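Local coordinates for DUF4974 domain-containing protein (Parabacteroides distasonis, PDB 4M0N) that probably acts as an anti-sigma factor of the FecR family, this chain being the part that holds the FecR and FecR C-terminal regions, at residues A[42-47]-A[153-158]. The protein carries 1 engineered substitution. Residues are numbered along the deposited sequence; the frame is centred on the assembly and turned at random.
Sequences HLNAGT and TAWLQG. With MG (magnesium ion), chain B.
Asn44 lays its carboxamide over one face of the Trp155 indole. The two planes lie within 10° of parallel, Asn44 CG is 3.4 Å from Trp155 CE3, and Asn44 CB sits 3.6 Å from the centroid of the Trp155 six-membered ring, 16° off the normal, which makes a CH-pi contact. With CG anti to the backbone N (chi1 -158°), the amide runs back along the indole toward the pyrrole side, and Asn44 ND2 comes to 3.7 Å from Trp155 CD2. Its rotation is restrained at both ends: ND2 donates to Glu67, and OD1 accepts a weak bond from Ala45 N. The indole thus has the Asn44 side chain on one face and Leu156 CD2 on the opposite face, offset toward the rim. Leu156 CD2 also meets His42 CB at 3.4 Å, the two side chains crossing at about a right angle. At the ring edge, near its plane, the carbonyl O of His42 meets Trp155 CH2 at 3.2 Å. The first torsion of Trp155 swings the indole across to the 42-44 backbone; its NE1 donates to Asn97 OD1. Replacing Trp155 with an alanine would probably leave the Asn44 amide and Leu156 methyl without the surface between them, and Asn97 without its indole donor. The contact joins the end of strand 40-43, in the FecR region, to a short 3-10 turn through Trp155 and Leu156 that precedes strand 159-166. Beyond Asn44, the chain makes a type II turn to Thr47, in which Gly46 O binds a magnesium ion at 2.1 Å; five waters complete six ligands. Across the interface, cohesion therefore rests on stacking and van der Waals packing, whereas the polar ends of Asn44 and Trp155 are tied to the neighbouring strands 67-72 and 94-100.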
loop_
_atom_site.group_PDB
_atom_site.type_symbol
_atom_site.label_atom_id
_atom_site.label_comp_id
_atom_site.label_asym_id
_atom_site.label_seq_id
_atom_site.Cartn_x
_atom_site.Cartn_y
_atom_site.Cartn_z
ATOM N N HIS A 42 1.320 2.975 11.146
ATOM C CA HIS A 42 0.469 3.945 10.434
ATOM C C HIS A 42 -0.370 3.163 9.444
ATOM O O HIS A 42 0.182 2.398 8.632
ATOM C CB HIS A 42 1.315 4.903 9.643
ATOM C CG HIS A 42 2.060 5.899 10.461
ATOM N ND1 HIS A 42 3.201 5.583 11.167
ATOM C CD2 HIS A 42 1.872 7.229 10.620
ATOM C CE1 HIS A 42 3.661 6.670 11.766
ATOM N NE2 HIS A 42 2.882 7.684 11.438
ATOM N N LEU A 43 -1.699 3.347 9.504
ATOM C CA LEU A 43 -2.625 2.609 8.658
ATOM C C LEU A 43 -3.244 3.540 7.641
ATOM O O LEU A 43 -3.769 4.591 8.000
ATOM C CB LEU A 43 -3.724 1.983 9.501
ATOM C CG LEU A 43 -3.276 0.906 10.471
ATOM C CD1 LEU A 43 -2.848 1.503 11.797
ATOM C CD2 LEU A 43 -4.445 -0.049 10.648
ATOM N N ASN A 44 -3.182 3.155 6.367
ATOM C CA ASN A 44 -3.725 3.964 5.284
ATOM C C ASN A 44 -5.217 3.674 5.137
ATOM O O ASN A 44 -5.735 2.702 5.688
ATOM C CB ASN A 44 -2.985 3.672 4.003
ATOM C CG ASN A 44 -3.100 4.798 2.979
ATOM O OD1 ASN A 44 -3.713 5.848 3.260
ATOM N ND2 ASN A 44 -2.516 4.588 1.803
ATOM N N ALA A 45 -5.891 4.544 4.404
ATOM C CA ALA A 45 -7.302 4.451 4.102
ATOM C C ALA A 45 -7.691 3.059 3.629
ATOM O O ALA A 45 -7.040 2.490 2.750
ATOM C CB ALA A 45 -7.629 5.457 2.975
ATOM N N GLY A 46 -8.735 2.493 4.228
ATOM C CA GLY A 46 -9.271 1.227 3.721
ATOM C C GLY A 46 -8.693 -0.017 4.334
ATOM O O GLY A 46 -8.932 -1.145 3.841
ATOM N N THR A 47 -7.887 0.175 5.366
ATOM C CA THR A 47 -7.115 -0.906 5.976
ATOM C C THR A 47 -7.709 -1.423 7.255
ATOM O O THR A 47 -8.295 -0.671 8.028
ATOM C CB THR A 47 -5.711 -0.393 6.258
ATOM O OG1 THR A 47 -5.169 0.075 5.025
ATOM C CG2 THR A 47 -4.833 -1.427 6.881
ATOM N N THR A 153 6.272 5.578 0.851
ATOM C CA THR A 153 5.594 5.891 2.099
ATOM C C THR A 153 5.217 7.372 2.182
ATOM O O THR A 153 5.022 7.876 3.250
ATOM C CB THR A 153 6.440 5.492 3.335
ATOM O OG1 THR A 153 7.706 6.180 3.358
ATOM C CG2 THR A 153 6.671 3.985 3.317
ATOM N N ALA A 154 5.118 8.027 1.028
ATOM C CA ALA A 154 4.735 9.439 0.988
ATOM C C ALA A 154 3.307 9.603 1.479
ATOM O O ALA A 154 2.920 10.675 1.963
ATOM C CB ALA A 154 4.853 9.971 -0.419
ATOM N N TRP A 155 2.527 8.549 1.307
ATOM C CA TRP A 155 1.160 8.540 1.797
ATOM C C TRP A 155 1.040 8.961 3.261
ATOM O O TRP A 155 0.061 9.572 3.641
ATOM C CB TRP A 155 0.469 7.205 1.518
ATOM C CG TRP A 155 0.915 6.016 2.347
ATOM C CD1 TRP A 155 1.806 5.054 1.975
ATOM C CD2 TRP A 155 0.464 5.661 3.666
ATOM N NE1 TRP A 155 1.956 4.130 2.985
ATOM C CE2 TRP A 155 1.142 4.481 4.037
ATOM C CE3 TRP A 155 -0.438 6.230 4.570
ATOM C CZ2 TRP A 155 0.899 3.840 5.249
ATOM C CZ3 TRP A 155 -0.648 5.603 5.783
ATOM C CH2 TRP A 155 0.026 4.430 6.111
ATOM N N LEU A 156 2.051 8.656 4.073
ATOM C CA LEU A 156 2.073 9.051 5.470
ATOM C C LEU A 156 1.847 10.561 5.634
ATOM O O LEU A 156 1.184 10.966 6.582
ATOM C CB LEU A 156 3.429 8.686 6.100
ATOM C CG LEU A 156 3.785 7.188 6.084
ATOM C CD1 LEU A 156 5.231 6.945 6.504
ATOM C CD2 LEU A 156 2.859 6.427 6.973
ATOM N N GLN A 157 2.373 11.347 4.687
ATOM C CA GLN A 157 2.318 12.827 4.731
ATOM C C GLN A 157 1.340 13.381 3.696
ATOM O O GLN A 157 1.371 14.582 3.409
ATOM C CB GLN A 157 3.714 13.428 4.474
ATOM C CG GLN A 157 4.773 13.061 5.505
ATOM C CD GLN A 157 5.473 11.737 5.224
ATOM O OE1 GLN A 157 5.646 11.338 4.071
ATOM N NE2 GLN A 157 5.878 11.048 6.285
ATOM N N GLY A 158 0.484 12.514 3.147
ATOM C CA GLY A 158 -0.498 12.893 2.144
ATOM C C GLY A 158 0.024 12.951 0.720
ATOM O O GLY A 158 -0.599 13.546 -0.151
HETATM MG MG MG B . -10.358 -2.041 2.637
HETATM O O HOH W 1 -10.498 -3.444 4.065
HETATM O O HOH W 2 -9.090 -3.164 1.509
HETATM O O HOH W 3 -11.881 -0.863 3.604
HETATM O O HOH W 4 -11.984 -2.916 1.484
HETATM O O HOH W 5 -10.233 -0.573 1.220
#